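Local coordinates for DMATS type aromatic prenyltransferase (Streptomyces coelicolor, PDB 6ZS0), which probably transfers a dimethylallyl group from dimethylallyl diphosphate to carbon 5 of the indole ring of tryptophan, at residues 259-262 / 268-271; 181-186 / 218-223; 149-154 / 204-209. All coordinates share one frame; numbering follows the deposited sequence. Where two conformers were deposited one is given.

Contact 1 (259-262 / 268-271)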
loop_
_atom_site.group_PDB
_atom_site.type_symbol
_atom_site.label_atom_id
_atom_site.label_comp_id
_atom_site.label_asym_id
_atom_site.label_seq_id
_atom_site.Cartn_x
_atom_site.Cartn_y
_atom_site.Cartn_z
ATOM N N SER A 259 -6.969 3.398 12.195
ATOM C CA SER A 259 -6.747 2.026 12.693
ATOM C C SER A 259 -7.567 1.855 13.965
ATOM O O SER A 259 -7.336 2.636 14.909
ATOM C CB SER A 259 -5.273 1.758 12.941
ATOM O OG SER A 259 -4.579 1.625 11.697
ATOM N N PHE A 260 -8.492 0.883 13.950
ATOM C CA PHE A 260 -9.276 0.409 15.122
ATOM C C PHE A 260 -8.749 -0.967 15.561
ATOM O O PHE A 260 -8.921 -1.950 14.803
ATOM C CB PHE A 260 -10.755 0.374 14.744
ATOM C CG PHE A 260 -11.316 1.697 14.306
ATOM C CD1 PHE A 260 -11.864 2.577 15.233
ATOM C CD2 PHE A 260 -11.297 2.073 12.969
ATOM C CE1 PHE A 260 -12.389 3.796 14.831
ATOM C CE2 PHE A 260 -11.820 3.297 12.569
ATOM C CZ PHE A 260 -12.364 4.158 13.502
ATOM N N THR A 261 -8.130 -1.039 16.744
ATOM C CA THR A 261 -7.426 -2.253 17.241
ATOM C C THR A 261 -7.924 -2.667 18.629
ATOM O O THR A 261 -7.978 -3.887 18.879
ATOM C CB THR A 261 -5.916 -2.026 17.241
ATOM O OG1 THR A 261 -5.654 -0.953 18.147
ATOM C CG2 THR A 261 -5.397 -1.710 15.853
ATOM N N ASP A 262 -8.266 -1.715 19.495
ATOM C CA ASP A 262 -8.798 -1.997 20.857
ATOM C C ASP A 262 -10.182 -2.639 20.723
ATOM O O ASP A 262 -11.051 -2.104 20.036
ATOM C CB ASP A 262 -8.863 -0.724 21.703
ATOM C CG ASP A 262 -7.681 0.222 21.533
ATOM O OD1 ASP A 262 -7.903 1.367 21.041
ATOM O OD2 ASP A 262 -6.556 -0.179 21.899
ATOM N N PRO A 268 -10.274 5.515 16.794
ATOM C CA PRO A 268 -9.055 4.886 16.294
ATOM C C PRO A 268 -7.826 5.143 17.174
ATOM O O PRO A 268 -7.746 6.186 17.787
ATOM C CB PRO A 268 -8.877 5.512 14.898
ATOM C CG PRO A 268 -9.531 6.864 15.018
ATOM C CD PRO A 268 -10.687 6.668 15.981
ATOM N N SER A 269 -6.930 4.159 17.224
ATOM C CA SER A 269 -5.654 4.216 17.982
ATOM C C SER A 269 -4.483 4.492 17.037
ATOM O O SER A 269 -3.361 4.673 17.517
ATOM C CB SER A 269 -5.434 2.952 18.756
ATOM O OG SER A 269 -5.409 1.852 17.883
ATOM N N GLY A 270 -4.733 4.518 15.727
ATOM C CA GLY A 270 -3.644 4.753 14.767
ATOM C C GLY A 270 -4.118 5.600 13.620
ATOM O O GLY A 270 -5.334 5.570 13.317
ATOM N N PHE A 271 -3.214 6.401 13.065
ATOM C CA PHE A 271 -3.512 7.324 11.948
ATOM C C PHE A 271 -2.320 7.394 10.999
ATOM O O PHE A 271 -1.179 7.580 11.453
ATOM C CB PHE A 271 -3.852 8.704 12.487
ATOM C CG PHE A 271 -3.867 9.776 11.434
ATOM C CD1 PHE A 271 -2.770 10.595 11.238
ATOM C CD2 PHE A 271 -4.967 9.937 10.611
ATOM C CE1 PHE A 271 -2.791 11.591 10.271
ATOM C CE2 PHE A 271 -4.980 10.928 9.642
ATOM C CZ PHE A 271 -3.895 11.764 9.481
HETATM O O HOH W 1 -8.769 1.392 18.391
#

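Contact 2 (181-186 / 218-223)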
loop_
_atom_site.group_PDB
_atom_site.type_symbol
_atom_site.label_atom_id
_atom_site.label_comp_id
_atom_site.label_asym_id
_atom_site.label_seq_id
_atom_site.Cartn_x
_atom_site.Cartn_y
_atom_site.Cartn_z
ATOM N N SER A 181 -16.603 8.412 14.408
ATOM C CA SER A 181 -15.316 8.994 14.878
ATOM C C SER A 181 -14.446 9.441 13.693
ATOM O O SER A 181 -13.452 10.141 13.930
ATOM C CB SER A 181 -14.558 8.025 15.737
ATOM O OG SER A 181 -14.008 6.984 14.937
ATOM N N LEU A 182 -14.780 9.034 12.471
ATOM C CA LEU A 182 -13.932 9.330 11.284
ATOM C C LEU A 182 -14.140 10.784 10.859
ATOM O O LEU A 182 -15.271 11.289 10.883
ATOM C CB LEU A 182 -14.263 8.382 10.135
ATOM C CG LEU A 182 -13.966 6.906 10.363
ATOM C CD1 LEU A 182 -14.665 6.072 9.306
ATOM C CD2 LEU A 182 -12.478 6.636 10.363
ATOM N N PRO A 183 -13.063 11.484 10.434
ATOM C CA PRO A 183 -13.195 12.826 9.881
ATOM C C PRO A 183 -13.911 12.806 8.525
ATOM O O PRO A 183 -14.064 11.743 7.940
ATOM C CB PRO A 183 -11.744 13.294 9.740
ATOM C CG PRO A 183 -10.985 12.009 9.496
ATOM C CD PRO A 183 -11.671 11.005 10.409
ATOM N N GLN A 184 -14.354 13.974 8.076
ATOM C CA GLN A 184 -14.932 14.223 6.734
ATOM C C GLN A 184 -13.899 13.783 5.681
ATOM O O GLN A 184 -12.688 14.059 5.855
ATOM C CB GLN A 184 -15.319 15.712 6.613
ATOM C CG GLN A 184 -16.121 16.109 5.356
ATOM C CD GLN A 184 -16.715 17.518 5.393
ATOM O OE1 GLN A 184 -16.338 18.372 6.209
ATOM N NE2 GLN A 184 -17.649 17.788 4.494
ATOM N N GLY A 185 -14.353 13.122 4.628
ATOM C CA GLY A 185 -13.514 12.824 3.458
ATOM C C GLY A 185 -14.319 12.871 2.187
ATOM O O GLY A 185 -15.514 13.181 2.261
ATOM N N SER A 186 -13.704 12.555 1.050
ATOM C CA SER A 186 -14.339 12.609 -0.289
ATOM C C SER A 186 -14.751 11.210 -0.736
ATOM O O SER A 186 -15.296 11.088 -1.832
ATOM C CB SER A 186 -13.423 13.249 -1.314
ATOM O OG SER A 186 -12.661 14.309 -0.738
ATOM N N ALA A 218 -3.750 18.479 9.445
ATOM C CA ALA A 218 -3.491 18.590 10.904
ATOM C C ALA A 218 -4.737 18.241 11.732
ATOM O O ALA A 218 -4.573 17.906 12.917
ATOM C CB ALA A 218 -3.021 19.988 11.195
ATOM N N ARG A 219 -5.942 18.312 11.168
ATOM C CA ARG A 219 -7.218 18.074 11.893
ATOM C C ARG A 219 -7.810 16.683 11.602
ATOM O O ARG A 219 -8.880 16.402 12.132
ATOM C CB ARG A 219 -8.199 19.212 11.566
ATOM C CG ARG A 219 -7.814 20.520 12.239
ATOM C CD ARG A 219 -8.780 21.661 11.985
ATOM N NE ARG A 219 -8.588 22.228 10.653
ATOM C CZ ARG A 219 -9.366 21.994 9.598
ATOM N NH1 ARG A 219 -9.076 22.567 8.446
ATOM N NH2 ARG A 219 -10.422 21.192 9.693
ATOM N N LEU A 220 -7.151 15.815 10.828
ATOM C CA LEU A 220 -7.742 14.489 10.486
ATOM C C LEU A 220 -7.620 13.499 11.649
ATOM O O LEU A 220 -8.356 12.462 11.630
ATOM C CB LEU A 220 -7.051 13.932 9.252
ATOM C CG LEU A 220 -7.301 14.707 7.977
ATOM C CD1 LEU A 220 -6.388 14.199 6.892
ATOM C CD2 LEU A 220 -8.761 14.622 7.554
ATOM N N SER A 221 -6.689 13.749 12.558
ATOM C CA SER A 221 -6.379 12.843 13.689
ATOM C C SER A 221 -6.385 13.617 15.002
ATOM O O SER A 221 -6.255 14.858 14.973
ATOM C CB SER A 221 -5.065 12.172 13.476
ATOM O OG SER A 221 -3.999 13.086 13.673
ATOM N N ARG A 222 -6.530 12.881 16.106
ATOM C CA ARG A 222 -6.355 13.383 17.489
ATOM C C ARG A 222 -5.027 12.835 18.035
ATOM O O ARG A 222 -4.531 11.816 17.513
ATOM C CB ARG A 222 -7.558 12.981 18.352
ATOM N N THR A 223 -4.475 13.512 19.040
ATOM C CA THR A 223 -3.210 13.179 19.758
ATOM C C THR A 223 -3.110 11.673 20.048
ATOM O O THR A 223 -2.000 11.102 19.843
ATOM C CB THR A 223 -3.116 14.006 21.050
ATOM O OG1 THR A 223 -1.937 13.597 21.739
ATOM C CG2 THR A 223 -4.324 13.868 21.959
#

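Contact 3 (149-154 / 204-209)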
loop_
_atom_site.group_PDB
_atom_site.type_symbol
_atom_site.label_atom_id
_atom_site.label_comp_id
_atom_site.label_asym_id
_atom_site.label_seq_id
_atom_site.Cartn_x
_atom_site.Cartn_y
_atom_site.Cartn_z
ATOM N N LYS A 149 -2.269 -8.651 5.426
ATOM C CA LYS A 149 -3.270 -7.581 5.444
ATOM C C LYS A 149 -4.104 -7.752 4.178
ATOM O O LYS A 149 -3.485 -7.959 3.133
ATOM C CB LYS A 149 -2.562 -6.231 5.440
ATOM C CG LYS A 149 -3.427 -5.026 5.757
ATOM C CD LYS A 149 -2.601 -3.790 6.052
ATOM C CE LYS A 149 -1.324 -4.101 6.799
ATOM N NZ LYS A 149 -0.732 -2.889 7.414
ATOM N N VAL A 150 -5.418 -7.700 4.289
ATOM C CA VAL A 150 -6.338 -7.776 3.136
ATOM C C VAL A 150 -7.024 -6.435 2.946
ATOM O O VAL A 150 -7.543 -5.913 3.920
ATOM C CB VAL A 150 -7.349 -8.911 3.355
ATOM C CG1 VAL A 150 -8.316 -9.029 2.214
ATOM C CG2 VAL A 150 -6.595 -10.208 3.560
ATOM N N TYR A 151 -7.053 -5.949 1.693
ATOM C CA TYR A 151 -7.684 -4.682 1.260
ATOM C C TYR A 151 -8.931 -5.006 0.457
ATOM O O TYR A 151 -8.846 -5.780 -0.486
ATOM C CB TYR A 151 -6.716 -3.872 0.415
ATOM C CG TYR A 151 -5.558 -3.295 1.172
ATOM C CD1 TYR A 151 -4.457 -4.068 1.466
ATOM C CD2 TYR A 151 -5.574 -1.977 1.592
ATOM C CE1 TYR A 151 -3.379 -3.537 2.166
ATOM C CE2 TYR A 151 -4.512 -1.440 2.302
ATOM C CZ TYR A 151 -3.424 -2.225 2.593
ATOM O OH TYR A 151 -2.351 -1.694 3.258
ATOM N N LEU A 152 -10.044 -4.431 0.883
ATOM C CA LEU A 152 -11.363 -4.609 0.250
ATOM C C LEU A 152 -11.913 -3.248 -0.169
ATOM O O LEU A 152 -11.353 -2.211 0.265
ATOM C CB LEU A 152 -12.281 -5.310 1.242
ATOM C CG LEU A 152 -11.771 -6.628 1.807
ATOM C CD1 LEU A 152 -12.615 -7.058 2.975
ATOM C CD2 LEU A 152 -11.781 -7.686 0.719
ATOM N N ASN A 153 -12.946 -3.257 -0.999
ATOM C CA ASN A 153 -13.474 -2.064 -1.730
ATOM C C ASN A 153 -14.826 -1.627 -1.180
ATOM O O ASN A 153 -15.841 -2.241 -1.506
ATOM C CB ASN A 153 -13.629 -2.404 -3.206
ATOM C CG ASN A 153 -14.163 -1.253 -4.026
ATOM O OD1 ASN A 153 -14.247 -0.123 -3.552
ATOM N ND2 ASN A 153 -14.531 -1.547 -5.258
ATOM N N PRO A 154 -14.896 -0.581 -0.329
ATOM C CA PRO A 154 -16.180 -0.092 0.169
ATOM C C PRO A 154 -17.151 0.351 -0.942
ATOM O O PRO A 154 -18.370 0.417 -0.651
ATOM C CB PRO A 154 -15.758 1.085 1.055
ATOM C CG PRO A 154 -14.387 0.709 1.516
ATOM C CD PRO A 154 -13.758 0.131 0.277
ATOM N N LYS A 204 -8.807 -1.259 9.496
ATOM C CA LYS A 204 -8.217 -0.015 8.964
ATOM C C LYS A 204 -9.201 0.582 7.963
ATOM O O LYS A 204 -9.611 -0.145 7.041
ATOM C CB LYS A 204 -6.865 -0.323 8.321
ATOM C CG LYS A 204 -5.819 -0.893 9.273
ATOM C CD LYS A 204 -4.557 -1.381 8.567
ATOM C CE LYS A 204 -3.302 -1.153 9.393
ATOM N NZ LYS A 204 -2.863 0.262 9.353
ATOM N N VAL A 205 -9.606 1.834 8.169
ATOM C CA VAL A 205 -10.511 2.547 7.237
ATOM C C VAL A 205 -9.694 3.619 6.536
ATOM O O VAL A 205 -9.030 4.398 7.212
ATOM C CB VAL A 205 -11.738 3.164 7.931
ATOM C CG1 VAL A 205 -12.701 3.776 6.923
ATOM C CG2 VAL A 205 -12.470 2.140 8.790
ATOM N N TYR A 206 -9.722 3.624 5.215
ATOM C CA TYR A 206 -9.028 4.633 4.393
ATOM C C TYR A 206 -10.035 5.666 3.913
ATOM O O TYR A 206 -11.155 5.290 3.500
ATOM C CB TYR A 206 -8.310 3.988 3.214
ATOM C CG TYR A 206 -7.099 3.196 3.581
ATOM C CD1 TYR A 206 -7.209 1.988 4.233
ATOM C CD2 TYR A 206 -5.830 3.667 3.273
ATOM C CE1 TYR A 206 -6.085 1.258 4.577
ATOM C CE2 TYR A 206 -4.702 2.922 3.567
ATOM C CZ TYR A 206 -4.833 1.719 4.228
ATOM O OH TYR A 206 -3.737 0.977 4.583
ATOM N N LEU A 207 -9.643 6.940 3.964
ATOM C CA LEU A 207 -10.426 8.066 3.439
ATOM C C LEU A 207 -9.643 8.716 2.312
ATOM O O LEU A 207 -8.420 8.861 2.457
ATOM C CB LEU A 207 -10.673 9.098 4.550
ATOM C CG LEU A 207 -11.859 8.839 5.482
ATOM C CD1 LEU A 207 -11.790 7.499 6.128
ATOM C CD2 LEU A 207 -11.916 9.915 6.560
ATOM N N ARG A 208 -10.348 9.144 1.281
ATOM C CA ARG A 208 -9.812 10.000 0.195
ATOM C C ARG A 208 -9.959 11.465 0.623
ATOM O O ARG A 208 -11.020 11.800 1.199
ATOM C CB ARG A 208 -10.606 9.735 -1.083
ATOM C CG ARG A 208 -9.911 10.163 -2.369
ATOM C CD ARG A 208 -10.726 9.787 -3.606
ATOM N NE ARG A 208 -11.749 8.783 -3.317
ATOM C CZ ARG A 208 -11.699 7.479 -3.623
ATOM N NH1 ARG A 208 -12.691 6.698 -3.244
ATOM N NH2 ARG A 208 -10.677 6.957 -4.295
ATOM N N HIS A 209 -8.968 12.296 0.338
ATOM C CA HIS A 209 -9.030 13.746 0.680
ATOM C C HIS A 209 -8.664 14.538 -0.559
ATOM O O HIS A 209 -7.504 14.582 -0.920
ATOM C CB HIS A 209 -8.123 14.073 1.864
ATOM C CG HIS A 209 -8.465 13.329 3.104
ATOM N ND1 HIS A 209 -9.597 13.609 3.858
ATOM C CD2 HIS A 209 -7.849 12.281 3.708
ATOM C CE1 HIS A 209 -9.654 12.766 4.862
ATOM N NE2 HIS A 209 -8.603 11.941 4.785
HETATM O O HOH W 2 -1.502 1.189 3.062
#

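Contact 1 (259-262 / 268-271)
S259 faces both S269 and G270 where strands 254-260 and 270-275 open into their hairpin loop, which makes this a classic beta bulge. S259 O takes S269 N at 2.8 Å and, weakly, G270 N as well, while S259 N donates to G270 O at 2.9 Å. The missing side chain of G270 matters, since a CB there would press on S259 CB.

Beyond the bulge the side chains divide by character. F260 and P268 run side by side in the same direction. With CG turned anti to its carbonyl carbon (chi1 -59°), the F260 ring comes under P268 CB, which sits over one face in a CH-pi contact 4.0 Å from the ring centroid. At the rim of the ring, F260 CE1 reaches P268 CD at 3.5 Å.

Two hydroxyls make the polar counterpart. Each lies between its own backbone N and carbonyl carbon (chi1 62° in T261, 59° in S269), and T261 OG1 donates to S269 OG at 2.8 Å in the S269 conformer described, one of two. A water accepts from T261 N and, weakly, from S269 OG, and donates to D262 OD1 at 2.8 Å; D262 also forms a salt bridge with R333. The chemistry implies a loop mouth closed by proline on aromatic ring and by hydroxyl on hydroxyl, with the water only a weak third link.

Contact 2 (181-186 / 218-223)
P183 and L220 meet in a small apolar contact between two loops at the periphery of the ABBA barrel, the closed antiparallel sheet ringed by helices that characterises this prenyltransferase family. The loop carrying 181-186 leads from helix 162-175 into strand 191-195, and the one carrying 218-223 lies between helices 214-217 and 229-240. Neither segment is regular helix or strand here, and no hydrogen bond passes between them. Only 113 Å² is buried in all, nearly all of it by this one pair, whose CA atoms are 5.7 Å apart.

The two side chains cross at about a right angle. P183 directs its CB toward the other loop and presents the CB-CG side of its ring, while L220 offers one methyl. With CG anti to the carbonyl carbon (chi1 -67°) and the chain then extended, the end of L220 comes back toward the proline, and its CD2 rests 3.9 Å from P183 CB and equally near CG. The backbone joins in, for the carbonyl O of L220 approaches P183 CG to 3.4 Å. Proline has no N-H to offer, so what meets that oxygen is ring CH2.

Both residues also lean on the barrel wall. P183 packs on L207 and H258, and L220 on H209 and F271, which places the pair over strands 202-209, 254-260 and 270-275. Farther along its loop, S186 is fastened to the end of strand 202-209 by a backbone bond with R208 and by its hydroxyl to D210 N. On the strand side, the methyl that touches the proline has a second neighbour: L220 CD2 lies 3.4 Å from H209 CE1.

Contact 3 (149-154 / 204-209)
Y151 and Y206 lean together at an angle, neither stacked nor edge-to-face, with ring planes at 53° and centroids 5.8 Å apart. Contact is made at the phenol ends. Y206 OH comes to the edge of the Y151 ring, near its plane, and lies 3.4 Å from Y151 CE2; the same CE2 sits 3.7 Å from Y206 CZ. Both rings leave the backbone alike, each CG anti to its carbonyl carbon (chi1 -70° and -71°), and, from strands on either side of 191-195, the two hydroxyls come together. A water ties them, 3.0 Å from Y151 OH and 2.7 Å from Y206 OH. Replacing Y151 by alanine removes the phenol, and the water would probably lose one of its two phenol partners and the Y206 ring its support from this side.

Alongside, K149 and K204 cross at about a right angle, touching through their aliphatic parts, with CD of K149 4.0 Å from CD of K204. K149 keeps CG anti to its backbone N and bends farther out, bringing its NZ close to K204 CE in the K204 conformer described, one of two. K149 NZ and K204 NZ are 4.3 Å apart, like charges; D194, in a long, weak ion pair with K149, may offset them in part. Two lysines beside two tyrosines on the inner wall are consistent with the family's active site, where basic side chains hold the prenyl diphosphate and tyrosines shield the allylic cation.

K204 NZ is also hydrogen-bonded to S259 OG, and F190 meets the Y206 ring edge-to-face. Strand 191-195 runs between the two strands, with A192 touching both Y151 and K204, so the contact reaches across it inside the barrel; V205, turned the other way, packs on helix 162-175.

In the fold
Contact 3 lies nearest the centre of the chain, about 10 Å from it to the contact's own centre, yet of its touching residues only Y206 is buried; contact 1, at about 17 Å, has more buried residues, and contact 2 is outermost. Chemistry follows place: amines, phenols and water line the barrel interior in contact 3, backbone bonds, a CH-pi contact and a hydroxyl bond close a hairpin in contact 1, and contact 2 is mainly apolar, with no hydrogen bond. Contacts 1 and 3 share the sheet, strands 254-260 and 202-209 being neighbours, and F260 packs against V205. The loops of contact 2 touch both: F271 CG meets S221 CB at 3.4 Å, and P183 O the L207 side chain.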